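PDB 4LDA: TadZ from Pseudomonas aeruginosa, which probably takes part in pilus assembly as a protein with likely ATP-binding and ATP-hydrolysing activity, represented here by its N-terminal CheY-like receiver domain. Local coordinates for residues A[5-10]-A[47-52]; A[77-82]-A[99-104]. All blocks are in the same frame, centred on the assembly; numbering follows the deposited sequence. Where two conformers were deposited one is given.

Contact 1 of 2, residues A[5-10]-A[47-52]; sequences NFVALT and TAAGVL
Val7 and Leu52 meet where two parallel strands of a CheY-like receiver fold, 4-9 and 51-55, come side by side in the middle of the sheet. The backbones are joined by Val7 N, which gives a nearly straight hydrogen bond of 3.2 Å to Val51 O (168° at the hydrogen). On one face the valine forks over its neighbours. CG1, anti to the backbone N (chi1 175°), rests 3.8 Å from Leu52 CD1, while CG2 reaches back to the methyl of Ala49, also at 3.8 Å, and packs against Thr47 OG1, a hydroxyl that bonds to Leu43 O within its own helix. Leu52 forks in turn: CD1 takes the valine and CD2 leans toward Leu9 CD1 (4.1 Å). Leu44 of helix 37-47 covers Val7, Ala49 and Leu52, so branched aliphatic residues suit this side. Ala49 CB lies 3.3 Å from Asn5 O, a spot where a single methyl fits. On the reverse face Phe6 and Val51 point the same way; the ring turns its edge to the valine, Phe6 CD1 3.8 Å from Val51 CB, and Ile117 of helix 110-121 packs on both.

At the start of the strand the chemistry turns polar. Ala48, with positive phi, ends helix 37-47 in a Schellman motif, and Asn5 fastens that turn to the strand. Its amide is used at both ends: OD1 accepts from Gln28 of the edge strand, and Asn5 ND2 donates to Thr47 O at 2.9 Å, lying in the carbonyl plane on a lone pair.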
ATOM      1  N   ASN A   5      -4.179   5.167   9.951  1.00 53.52           N
ATOM      2  CA  ASN A   5      -5.035   4.281   9.182  1.00 53.65           C
ATOM      3  C   ASN A   5      -4.305   3.950   7.905  1.00 58.58           C
ATOM      4  O   ASN A   5      -3.688   4.837   7.314  1.00 59.95           O
ATOM      5  CB  ASN A   5      -6.421   4.872   8.907  1.00 54.19           C
ATOM      6  CG  ASN A   5      -7.341   4.902  10.092  1.00 57.33           C
ATOM      7  OD1 ASN A   5      -7.343   3.989  10.940  1.00 48.75           O
ATOM      8  ND2 ASN A   5      -8.204   5.917  10.131  1.00 43.57           N
ATOM      9  N   PHE A   6      -4.282   2.667   7.538  1.00 53.49           N
ATOM     10  CA  PHE A   6      -3.687   2.169   6.295  1.00 51.23           C
ATOM     11  C   PHE A   6      -4.789   1.565   5.464  1.00 57.22           C
ATOM     12  O   PHE A   6      -5.720   0.992   6.042  1.00 58.43           O
ATOM     13  CB  PHE A   6      -2.572   1.147   6.555  1.00 50.34           C
ATOM     14  CG  PHE A   6      -1.614   1.471   7.677  1.00 49.41           C
ATOM     15  CD1 PHE A   6      -0.528   2.307   7.467  1.00 50.03           C
ATOM     16  CD2 PHE A   6      -1.767   0.897   8.930  1.00 48.38           C
ATOM     17  CE1 PHE A   6       0.354   2.602   8.502  1.00 49.84           C
ATOM     18  CE2 PHE A   6      -0.867   1.181   9.961  1.00 50.02           C
ATOM     19  CZ  PHE A   6       0.188   2.027   9.737  1.00 47.18           C
ATOM     20  N   VAL A   7      -4.720   1.700   4.129  1.00 53.15           N
ATOM     21  CA  VAL A   7      -5.723   1.125   3.233  1.00 53.05           C
ATOM     22  C   VAL A   7      -5.046  -0.024   2.490  1.00 54.57           C
ATOM     23  O   VAL A   7      -3.882   0.090   2.137  1.00 53.85           O
ATOM     24  CB  VAL A   7      -6.368   2.188   2.300  1.00 57.75           C
ATOM     25  CG1 VAL A   7      -7.318   1.559   1.294  1.00 58.40           C
ATOM     26  CG2 VAL A   7      -7.119   3.215   3.132  1.00 58.14           C
ATOM     27  N   ALA A   8      -5.761  -1.148   2.314  1.00 51.58           N
ATOM     28  CA  ALA A   8      -5.209  -2.321   1.658  1.00 50.89           C
ATOM     29  C   ALA A   8      -6.114  -2.881   0.565  1.00 57.20           C
ATOM     30  O   ALA A   8      -7.278  -3.207   0.804  1.00 57.67           O
ATOM     31  CB  ALA A   8      -4.952  -3.407   2.682  1.00 50.69           C
ATOM     32  N   LEU A   9      -5.537  -3.010  -0.639  1.00 55.50           N
ATOM     33  CA  LEU A   9      -6.114  -3.662  -1.805  1.00 56.93           C
ATOM     34  C   LEU A   9      -5.419  -4.993  -1.912  1.00 60.54           C
ATOM     35  O   LEU A   9      -4.302  -5.064  -2.418  1.00 59.84           O
ATOM     36  CB  LEU A   9      -5.964  -2.813  -3.078  1.00 58.46           C
ATOM     37  CG  LEU A   9      -6.603  -1.459  -3.097  1.00 64.23           C
ATOM     38  CD1 LEU A   9      -6.031  -0.625  -4.226  1.00 64.76           C
ATOM     39  CD2 LEU A   9      -8.110  -1.603  -3.228  1.00 68.99           C
ATOM     40  N   THR A  10      -5.994  -6.014  -1.289  1.00 57.97           N
ATOM     41  CA  THR A  10      -5.419  -7.353  -1.218  1.00 57.51           C
ATOM     42  C   THR A  10      -6.088  -8.242  -2.238  1.00 64.34           C
ATOM     43  O   THR A  10      -7.248  -7.987  -2.602  1.00 66.17           O
ATOM     44  CB  THR A  10      -5.571  -7.906   0.207  1.00 60.54           C
ATOM     45  OG1 THR A  10      -6.952  -7.846   0.599  1.00 66.22           O
ATOM     46  CG2 THR A  10      -4.714  -7.148   1.217  1.00 52.29           C
ATOM     47  N   THR A  47     -10.519   8.149   6.053  1.00 60.14           N
ATOM     48  CA  THR A  47      -9.637   7.499   7.034  1.00 57.84           C
ATOM     49  C   THR A  47      -8.356   8.299   7.244  1.00 61.24           C
ATOM     50  O   THR A  47      -7.586   7.944   8.135  1.00 61.45           O
ATOM     51  CB  THR A  47      -9.287   6.062   6.615  1.00 61.03           C
ATOM     52  OG1 THR A  47      -8.519   6.063   5.408  1.00 56.32           O
ATOM     53  CG2 THR A  47     -10.505   5.179   6.475  1.00 57.37           C
ATOM     54  N   ALA A  48      -8.115   9.356   6.429  1.00 58.23           N
ATOM     55  CA  ALA A  48      -6.925  10.238   6.449  1.00 58.24           C
ATOM     56  C   ALA A  48      -5.615   9.387   6.370  1.00 62.45           C
ATOM     57  O   ALA A  48      -4.603   9.671   7.019  1.00 62.09           O
ATOM     58  CB  ALA A  48      -6.938  11.143   7.683  1.00 59.06           C
ATOM     59  N   ALA A  49      -5.680   8.337   5.542  1.00 59.41           N
ATOM     60  CA  ALA A  49      -4.622   7.370   5.313  1.00 58.10           C
ATOM     61  C   ALA A  49      -3.519   7.957   4.444  1.00 66.00           C
ATOM     62  O   ALA A  49      -3.809   8.573   3.406  1.00 66.83           O
ATOM     63  CB  ALA A  49      -5.203   6.132   4.654  1.00 57.53           C
ATOM     64  N   GLY A  50      -2.270   7.756   4.883  1.00 63.63           N
ATOM     65  CA  GLY A  50      -1.075   8.223   4.167  1.00 64.93           C
ATOM     66  C   GLY A  50      -0.317   7.104   3.465  1.00 68.10           C
ATOM     67  O   GLY A  50       0.608   7.360   2.681  1.00 68.77           O
ATOM     68  N   VAL A  51      -0.706   5.838   3.770  1.00 61.32           N
ATOM     69  CA  VAL A  51      -0.107   4.639   3.188  1.00 58.46           C
ATOM     70  C   VAL A  51      -1.213   3.757   2.616  1.00 60.55           C
ATOM     71  O   VAL A  51      -2.220   3.507   3.294  1.00 58.13           O
ATOM     72  CB  VAL A  51       0.772   3.850   4.196  1.00 59.29           C
ATOM     73  CG1 VAL A  51       1.371   2.583   3.554  1.00 57.81           C
ATOM     74  CG2 VAL A  51       1.858   4.745   4.784  1.00 58.91           C
ATOM     75  N   LEU A  52      -1.005   3.284   1.361  1.00 55.12           N
ATOM     76  CA  LEU A  52      -1.889   2.356   0.679  1.00 52.82           C
ATOM     77  C   LEU A  52      -1.086   1.135   0.242  1.00 53.41           C
ATOM     78  O   LEU A  52      -0.073   1.271  -0.448  1.00 51.67           O
ATOM     79  CB  LEU A  52      -2.615   3.007  -0.513  1.00 53.92           C
ATOM     80  CG  LEU A  52      -3.581   2.096  -1.271  1.00 58.33           C
ATOM     81  CD1 LEU A  52      -4.904   2.755  -1.443  1.00 60.92           C
ATOM     82  CD2 LEU A  52      -3.031   1.695  -2.631  1.00 57.39           C
TER
HETATM   83  O   HOH W   1      -4.594   8.244  10.044  1.00 60.59           O

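Contact 2 of 2, residues A[77-82]-A[99-104]; sequences MLSVVA and GARDFI
Arg101 reaches Ser79 by running back alongside strand 79-83 toward its beginning. Its backbone N donates to Val80 O at 2.8 Å, and CB lies 3.7 Å from that same oxygen. CG stands anti to the backbone N (chi1 -156°), and CD passes 3.8 Å from Ser79 OG. NE is 4.0 Å from that OG, and CZ lies 3.7 Å from both Ser79 OG and Leu78 O. A bend at chi3 lays the guanidinium over the backbone: Leu78 O sits 3.2 Å above its plane, toward the rim, with Ser79 CA over the same face. At the tip NH1 comes within 2.9 Å of Ser79 OG, with the guanidinium of Arg123 close by, while NH2 has a weak hydrogen bond to Pro76 O. A long, flexible arginine suits this span, and a small serine fits beneath it.

Farther along, Ala82 N donates to Asp102 O and Ala82 O accepts from Ile104 N. The short Ala82 CB fits 3.6 Å from Phe103 CD2, and Val81 CG1 meets Ile104 CG1. One water joins Leu78 O, Val80 N and Gly99 O. Gly99, with positive phi, ends helix 89-98 in a Schellman motif, and pairing of 102-104 with 79-83 completes the beta-alpha-beta unit, as in the receiver fold.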
HETATM    1  N   MSE A  77       1.323  12.940  -2.283  1.00 80.67           N
HETATM    2  CA  MSE A  77       1.943  12.716  -0.974  1.00 79.35           C
HETATM    3  C   MSE A  77       1.660  11.304  -0.424  1.00 76.35           C
HETATM    4  O   MSE A  77       2.252  10.919   0.591  1.00 75.05           O
HETATM    5  CB  MSE A  77       1.460  13.779   0.030  1.00 83.80           C
HETATM    6  CG  MSE A  77       1.930  15.214  -0.308  1.00 95.86           C
HETATM    7 SE   MSE A  77       3.904  15.467  -0.463  0.75106.59          SE
HETATM    8  CE  MSE A  77       4.240  15.027  -2.386  1.00104.22           C
ATOM      9  N   LEU A  78       0.764  10.543  -1.086  1.00 69.13           N
ATOM     10  CA  LEU A  78       0.397   9.185  -0.693  1.00 64.42           C
ATOM     11  C   LEU A  78       1.555   8.219  -0.946  1.00 64.45           C
ATOM     12  O   LEU A  78       2.160   8.246  -2.026  1.00 64.57           O
ATOM     13  CB  LEU A  78      -0.865   8.725  -1.471  1.00 64.53           C
ATOM     14  CG  LEU A  78      -1.383   7.292  -1.212  1.00 66.91           C
ATOM     15  CD1 LEU A  78      -2.031   7.171   0.150  1.00 65.10           C
ATOM     16  CD2 LEU A  78      -2.355   6.866  -2.284  1.00 68.83           C
ATOM     17  N   SER A  79       1.854   7.361   0.049  1.00 57.18           N
ATOM     18  CA  SER A  79       2.869   6.319  -0.089  1.00 54.51           C
ATOM     19  C   SER A  79       2.176   5.025  -0.520  1.00 57.50           C
ATOM     20  O   SER A  79       1.356   4.490   0.221  1.00 54.77           O
ATOM     21  CB  SER A  79       3.665   6.127   1.201  1.00 54.58           C
ATOM     22  OG  SER A  79       4.296   7.319   1.626  1.00 61.53           O
ATOM     23  N   VAL A  80       2.450   4.568  -1.748  1.00 55.91           N
ATOM     24  CA  VAL A  80       1.873   3.329  -2.253  1.00 54.72           C
ATOM     25  C   VAL A  80       2.953   2.233  -2.085  1.00 58.89           C
ATOM     26  O   VAL A  80       4.068   2.378  -2.590  1.00 58.76           O
ATOM     27  CB  VAL A  80       1.322   3.450  -3.706  1.00 57.99           C
ATOM     28  CG1 VAL A  80       0.770   2.119  -4.201  1.00 56.81           C
ATOM     29  CG2 VAL A  80       0.247   4.523  -3.799  1.00 58.91           C
ATOM     30  N   VAL A  81       2.624   1.176  -1.326  1.00 53.72           N
ATOM     31  CA  VAL A  81       3.502   0.026  -1.086  1.00 52.11           C
ATOM     32  C   VAL A  81       2.913  -1.185  -1.804  1.00 57.35           C
ATOM     33  O   VAL A  81       1.797  -1.599  -1.496  1.00 57.13           O
ATOM     34  CB  VAL A  81       3.725  -0.262   0.433  1.00 54.01           C
ATOM     35  CG1 VAL A  81       4.663  -1.449   0.631  1.00 51.80           C
ATOM     36  CG2 VAL A  81       4.263   0.970   1.165  1.00 54.22           C
ATOM     37  N   ALA A  82       3.656  -1.742  -2.767  1.00 55.85           N
ATOM     38  CA  ALA A  82       3.205  -2.917  -3.516  1.00 56.00           C
ATOM     39  C   ALA A  82       3.534  -4.201  -2.763  1.00 56.26           C
ATOM     40  O   ALA A  82       4.523  -4.260  -2.048  1.00 55.51           O
ATOM     41  CB  ALA A  82       3.840  -2.938  -4.898  1.00 58.20           C
ATOM     42  N   GLY A  99       4.314   4.047  -9.753  1.00 69.57           N
ATOM     43  CA  GLY A  99       4.376   5.047  -8.690  1.00 69.05           C
ATOM     44  C   GLY A  99       4.520   4.510  -7.282  1.00 72.86           C
ATOM     45  O   GLY A  99       4.538   5.300  -6.334  1.00 72.54           O
ATOM     46  N   ALA A 100       4.631   3.174  -7.119  1.00 68.85           N
ATOM     47  CA  ALA A 100       4.809   2.557  -5.807  1.00 66.71           C
ATOM     48  C   ALA A 100       6.183   2.914  -5.232  1.00 72.39           C
ATOM     49  O   ALA A 100       7.190   2.793  -5.910  1.00 73.00           O
ATOM     50  CB  ALA A 100       4.635   1.053  -5.887  1.00 66.22           C
ATOM     51  N   ARG A 101       6.197   3.434  -4.006  1.00 70.46           N
ATOM     52  CA  ARG A 101       7.370   3.903  -3.268  1.00 70.42           C
ATOM     53  C   ARG A 101       8.224   2.708  -2.796  1.00 68.01           C
ATOM     54  O   ARG A 101       9.457   2.824  -2.778  1.00 69.30           O
ATOM     55  CB  ARG A 101       6.880   4.754  -2.064  1.00 76.39           C
ATOM     56  CG  ARG A 101       7.880   5.777  -1.507  1.00 94.96           C
ATOM     57  CD  ARG A 101       7.169   6.929  -0.792  1.00108.07           C
ATOM     58  NE  ARG A 101       6.445   7.808  -1.728  1.00119.83           N
ATOM     59  CZ  ARG A 101       5.747   8.895  -1.385  1.00133.59           C
ATOM     60  NH1 ARG A 101       5.649   9.256  -0.110  1.00121.63           N
ATOM     61  NH2 ARG A 101       5.133   9.618  -2.314  1.00117.91           N
ATOM     62  N   ASP A 102       7.563   1.599  -2.391  0.50 60.21           N
ATOM     63  CA  ASP A 102       8.225   0.404  -1.873  0.50 57.29           C
ATOM     64  C   ASP A 102       7.506  -0.883  -2.351  0.50 56.91           C
ATOM     65  O   ASP A 102       6.381  -0.809  -2.854  0.50 55.83           O
ATOM     66  CB  ASP A 102       8.278   0.466  -0.332  0.50 57.91           C
ATOM     67  CG  ASP A 102       8.957   1.715   0.220  0.50 68.25           C
ATOM     68  OD1 ASP A 102       8.273   2.758   0.353  0.50 69.06           O
ATOM     69  OD2 ASP A 102      10.164   1.644   0.535  0.50 73.92           O
ATOM     70  N   PHE A 103       8.186  -2.050  -2.220  1.00 51.79           N
ATOM     71  CA  PHE A 103       7.691  -3.377  -2.603  1.00 50.60           C
ATOM     72  C   PHE A 103       8.048  -4.404  -1.523  1.00 56.39           C
ATOM     73  O   PHE A 103       9.226  -4.561  -1.190  1.00 57.30           O
ATOM     74  CB  PHE A 103       8.316  -3.779  -3.956  1.00 52.19           C
ATOM     75  CG  PHE A 103       7.628  -4.922  -4.668  1.00 52.39           C
ATOM     76  CD1 PHE A 103       7.822  -6.238  -4.257  1.00 51.79           C
ATOM     77  CD2 PHE A 103       6.864  -4.691  -5.806  1.00 54.45           C
ATOM     78  CE1 PHE A 103       7.237  -7.286  -4.941  1.00 53.04           C
ATOM     79  CE2 PHE A 103       6.242  -5.742  -6.471  1.00 56.95           C
ATOM     80  CZ  PHE A 103       6.445  -7.030  -6.045  1.00 54.59           C
ATOM     81  N   ILE A 104       7.041  -5.092  -0.979  1.00 52.30           N
ATOM     82  CA  ILE A 104       7.227  -6.104   0.063  1.00 51.67           C
ATOM     83  C   ILE A 104       6.616  -7.414  -0.425  1.00 54.60           C
ATOM     84  O   ILE A 104       5.748  -7.412  -1.296  1.00 51.94           O
ATOM     85  CB  ILE A 104       6.651  -5.667   1.453  1.00 54.01           C
ATOM     86  CG1 ILE A 104       5.175  -5.219   1.348  1.00 53.31           C
ATOM     87  CG2 ILE A 104       7.532  -4.547   2.053  1.00 56.76           C
ATOM     88  CD1 ILE A 104       4.448  -4.923   2.653  1.00 60.67           C
TER
HETATM   89  O   HOH W   2       3.841   6.075  -3.549  1.00 63.77           O

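In the fold
Both contacts are parallel strand pairings within one five-stranded sheet, and both are partly buried. Contact 1 joins two interior strands, whereas contact 2 adds an outermost strand, 102-104. They meet through neighbouring strands 51-55 and 79-83, where Leu52 N and O probably bond to Ser79 O and Val81 N. Helix 110-121 covers one face of both, while the reverse face is backed by helix 37-47 in contact 1 and by helix 89-98 in contact 2. Each second segment contains a Schellman helix end, but the polar fastening differs: an asparagine amide in the first, an arginine in the second. Each also has a bridging water, that of contact 2 bound by three backbone atoms.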